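Local coordinates for carbohydrate binding protein, putative, cpb33A (Cellvibrio japonicus, PDB 5FJQ) that is the copper-dependent lytic polysaccharide monooxygenase domain of a larger protein important for efficient chitin utilization, and probably cleaves chitin oxidatively, at residues Asp51-Tyr56 with Tyr156-Arg161; Leu62-Ala65 with Leu70-Met73. One frame throughout, in Å; residues are numbered along the deposited sequence.

Contact 1: residues Asp51-Tyr56 with Tyr156-Arg161; sequences DNHDYY and YSIWQR
H53 packs on I158 and Q160 where a short, weakly bonded helical turn lies against strand 152-161, on the face of the six-stranded mixed sheet turned away from the three-stranded one, in the beta sandwich of an AA10 lytic polysaccharide monooxygenase, showing how a loop is pinned to a sheet by one buried ring and one side-chain amide. The apolar part is a CH-pi contact: I158 CG2 lies over one face of the imidazole, 3.7 Å from its centroid and 27° off the ring normal, while I158 CD1 reaches H53 CD2 at 3.8 Å. Q160 OE1 approaches H53 CE1 obliquely at 3.2 Å, amide and ring planes 25° apart.

The polar atoms of the ring and the amide are tied separately. Both imidazole nitrogens are hydrogen-bonded to tyrosine hydroxyls, ND1 to Y172 and NE2 to Y104, which fixes the ring's rotation. Y104 OH also bonds D51 OD1, and that carboxylate oxygen forms a salt bridge with R106. The amide of Q160 is gripped at both ends: NE2 donates in its own plane to R161 O and also bonds to V49 O, whereas OE1 accepts D51 N at 2.7 Å, the donor standing 59° out of the carbonyl plane.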
# COMPACT_ATOMS: atom_id res chain seq x y z
N ASP A 51 3.60 -4.65 15.31
CA ASP A 51 2.28 -4.00 15.38
C ASP A 51 2.34 -2.52 15.91
O ASP A 51 1.49 -2.06 16.70
CB ASP A 51 1.40 -4.94 16.22
CG ASP A 51 -0.02 -4.49 16.29
OD1 ASP A 51 -0.58 -4.09 15.26
OD2 ASP A 51 -0.53 -4.51 17.42
N ASN A 52 3.45 -1.82 15.58
CA ASN A 52 3.67 -0.45 16.05
C ASN A 52 4.25 0.37 14.90
O ASN A 52 5.30 1.01 15.02
CB ASN A 52 4.61 -0.45 17.24
CG ASN A 52 5.81 -1.35 17.04
OD1 ASN A 52 6.00 -1.94 15.94
ND2 ASN A 52 6.62 -1.49 18.09
N HIS A 53 3.58 0.25 13.76
CA HIS A 53 4.04 0.80 12.49
C HIS A 53 4.22 2.29 12.52
O HIS A 53 5.08 2.84 11.81
CB HIS A 53 3.00 0.48 11.39
CG HIS A 53 2.47 -0.89 11.44
ND1 HIS A 53 3.20 -1.98 11.00
CD2 HIS A 53 1.27 -1.36 11.85
CE1 HIS A 53 2.47 -3.07 11.18
NE2 HIS A 53 1.29 -2.73 11.66
N ASP A 54 3.42 2.98 13.32
CA ASP A 54 3.52 4.44 13.35
C ASP A 54 4.77 4.95 14.04
O ASP A 54 5.13 6.10 13.82
CB ASP A 54 2.30 5.14 13.94
CG ASP A 54 2.05 4.74 15.37
OD1 ASP A 54 2.60 3.72 15.85
OD2 ASP A 54 1.28 5.45 16.03
N TYR A 55 5.39 4.15 14.89
CA TYR A 55 6.68 4.52 15.46
C TYR A 55 7.78 4.64 14.38
O TYR A 55 8.58 5.59 14.38
CB TYR A 55 7.11 3.57 16.62
CG TYR A 55 8.49 3.94 17.12
CD1 TYR A 55 8.63 5.01 18.03
CD2 TYR A 55 9.64 3.24 16.74
CE1 TYR A 55 9.88 5.40 18.51
CE2 TYR A 55 10.93 3.67 17.17
CZ TYR A 55 11.02 4.73 18.11
OH TYR A 55 12.27 5.26 18.64
N TYR A 56 7.82 3.65 13.48
CA TYR A 56 8.86 3.51 12.48
C TYR A 56 8.61 4.37 11.22
O TYR A 56 9.60 4.84 10.61
CB TYR A 56 9.03 2.03 12.09
CG TYR A 56 9.56 1.21 13.23
CD1 TYR A 56 10.92 1.21 13.53
CD2 TYR A 56 8.69 0.51 14.07
CE1 TYR A 56 11.41 0.48 14.58
CE2 TYR A 56 9.18 -0.24 15.15
CZ TYR A 56 10.53 -0.24 15.39
OH TYR A 56 11.05 -0.93 16.50
N TYR A 156 -4.61 1.59 2.27
CA TYR A 156 -3.34 1.21 2.81
C TYR A 156 -3.47 -0.21 3.33
O TYR A 156 -4.22 -0.44 4.28
CB TYR A 156 -3.02 2.16 3.96
CG TYR A 156 -1.56 2.24 4.31
CD1 TYR A 156 -0.59 2.37 3.32
CD2 TYR A 156 -1.14 2.17 5.67
CE1 TYR A 156 0.77 2.44 3.68
CE2 TYR A 156 0.22 2.26 6.04
CZ TYR A 156 1.17 2.41 5.05
OH TYR A 156 2.50 2.48 5.46
N SER A 157 -2.85 -1.18 2.65
CA SER A 157 -2.65 -2.50 3.25
C SER A 157 -1.31 -2.69 3.94
O SER A 157 -0.24 -2.23 3.46
CB SER A 157 -2.82 -3.59 2.15
OG SER A 157 -2.79 -4.90 2.72
N ILE A 158 -1.33 -3.40 5.08
CA ILE A 158 -0.15 -3.59 5.86
C ILE A 158 -0.05 -5.05 6.19
O ILE A 158 -1.05 -5.70 6.65
CB ILE A 158 -0.23 -2.90 7.25
CG1 ILE A 158 -0.38 -1.39 7.13
CG2 ILE A 158 0.98 -3.29 8.11
CD1 ILE A 158 -0.24 -0.65 8.47
N TRP A 159 1.12 -5.60 5.94
CA TRP A 159 1.41 -6.99 6.22
C TRP A 159 2.34 -7.09 7.40
O TRP A 159 3.52 -6.66 7.30
CB TRP A 159 2.05 -7.66 4.97
CG TRP A 159 2.42 -9.09 5.19
CD1 TRP A 159 2.02 -9.90 6.22
CD2 TRP A 159 3.24 -9.90 4.32
NE1 TRP A 159 2.58 -11.18 6.07
CE2 TRP A 159 3.35 -11.19 4.94
CE3 TRP A 159 3.98 -9.64 3.17
CZ2 TRP A 159 4.09 -12.24 4.37
CZ3 TRP A 159 4.71 -10.72 2.57
CH2 TRP A 159 4.78 -11.98 3.20
N GLN A 160 1.82 -7.65 8.51
CA GLN A 160 2.61 -7.83 9.73
C GLN A 160 3.03 -9.34 9.78
O GLN A 160 2.19 -10.24 9.90
CB GLN A 160 1.85 -7.34 11.03
CG GLN A 160 2.58 -7.61 12.36
CD GLN A 160 3.81 -6.78 12.55
OE1 GLN A 160 3.75 -5.54 12.79
NE2 GLN A 160 4.95 -7.46 12.55
N ARG A 161 4.35 -9.54 9.60
CA ARG A 161 5.04 -10.83 9.72
C ARG A 161 4.97 -11.24 11.21
O ARG A 161 5.09 -10.38 12.11
CB ARG A 161 6.50 -10.68 9.23
CG ARG A 161 7.37 -11.93 9.36
CD ARG A 161 8.66 -11.74 8.59
NE ARG A 161 9.46 -12.97 8.54
CZ ARG A 161 10.76 -12.99 8.23
NH1 ARG A 161 11.35 -11.84 7.93
NH2 ARG A 161 11.46 -14.12 8.22

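Contact 2: residues Leu62-Ala65 with Leu70-Met73; sequences LCSA and LFGM
S64 faces both L70 and F71, its CB turned to the backbone and its hydroxyl to a ring. S64 CB lies 3.7 Å from L70 CB and 3.5 Å from L70 O, so that the two side chains meet at their roots. From there L70 CD1 reaches to 4.0 Å from S64 O. The phenyl ring of F71 is met at its rim: S64 OG approaches CD1 to 3.6 Å near the ring plane, and S64 CB also lies in that plane at the edge. R61 makes a cation-pi contact with the same ring, while S64 OG has weak hydrogen bonds to N66 N and R61 O.

This is a type I beta turn, L62 to A65, set against the 3-10 segment that includes 71-73, within the long loop region between helix 53-56 and strand 83-84 of the monooxygenase domain. No hydrogen bond crosses between the two segments; the fit is by van der Waals contact.

At the other end, C63 and M73 meet CB to CB at 3.9 Å, and M73 then bends away at chi2 and chi3, its side chain touching V11 of helix 10-17. C63 CB also rests 3.2 Å from M73 O. Turned beside the backbone N by a chi1 of -64°, C63 SG makes the disulfide with C174 of strand 169-178.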
# COMPACT_ATOMS: atom_id res chain seq x y z
N LEU A 62 3.85 6.90 4.47
CA LEU A 62 3.18 5.68 4.62
C LEU A 62 3.42 4.87 3.32
O LEU A 62 3.81 3.73 3.37
CB LEU A 62 1.73 6.00 4.81
CG LEU A 62 1.32 5.98 6.26
CD1 LEU A 62 1.78 7.17 7.09
CD2 LEU A 62 -0.21 5.75 6.41
N CYS A 63 3.39 5.55 2.19
CA CYS A 63 3.54 4.83 0.92
C CYS A 63 4.95 4.37 0.57
O CYS A 63 5.10 3.43 -0.21
CB CYS A 63 2.96 5.69 -0.21
SG CYS A 63 1.17 6.03 -0.13
N SER A 64 5.98 5.04 1.08
CA SER A 64 7.38 4.64 0.88
C SER A 64 7.92 3.80 2.04
O SER A 64 9.08 3.40 2.03
CB SER A 64 8.30 5.87 0.77
OG SER A 64 8.06 6.78 1.87
N ALA A 65 7.07 3.61 3.07
CA ALA A 65 7.52 3.04 4.35
C ALA A 65 8.82 3.77 4.77
O ALA A 65 9.69 3.17 5.34
CB ALA A 65 7.74 1.55 4.21
N LEU A 70 11.58 5.42 -2.81
CA LEU A 70 10.14 5.37 -3.07
C LEU A 70 9.43 6.66 -2.61
O LEU A 70 8.20 6.73 -2.58
CB LEU A 70 9.48 4.20 -2.34
CG LEU A 70 9.95 2.80 -2.71
CD1 LEU A 70 9.52 1.83 -1.64
CD2 LEU A 70 9.48 2.34 -4.13
N PHE A 71 10.19 7.65 -2.22
CA PHE A 71 9.64 8.95 -1.81
C PHE A 71 8.67 9.56 -2.86
O PHE A 71 7.83 10.36 -2.52
CB PHE A 71 10.76 9.92 -1.50
CG PHE A 71 11.32 9.81 -0.09
CD1 PHE A 71 10.88 8.79 0.81
CD2 PHE A 71 12.34 10.67 0.32
CE1 PHE A 71 11.41 8.68 2.10
CE2 PHE A 71 12.88 10.57 1.61
CZ PHE A 71 12.41 9.57 2.50
N GLY A 72 8.75 9.10 -4.13
CA GLY A 72 7.89 9.56 -5.21
C GLY A 72 6.46 9.07 -4.91
O GLY A 72 5.48 9.76 -5.19
N MET A 73 6.39 7.91 -4.25
CA MET A 73 5.14 7.29 -3.77
C MET A 73 4.40 8.08 -2.71
O MET A 73 3.18 7.83 -2.52
CB MET A 73 5.35 5.81 -3.33
CG MET A 73 5.92 4.88 -4.41
SD MET A 73 4.81 4.70 -5.82
CE MET A 73 5.45 5.94 -6.92

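The two contacts illustrate two ways of fixing a loop: contact 1 seats one on the sheet, whereas contact 2 braces a loop internally. That loop is tied to the sheet by the C63-C174 disulfide and by strand 152-161, whose Y156 OH is 2.8 Å from L62 O, a probable hydrogen bond. The centres lie 14 Å apart, and both segments of contact 2 fall, in sequence, between the two segments of contact 1. Strand 169-178 serves both, with Y172 beside contact 1 and C174 in the disulfide. The side chain of Q160 is about 11 Å from the bound copper and that of L70 about 14 Å; neither contact supplies a copper ligand, and H1 and H100 bind the metal.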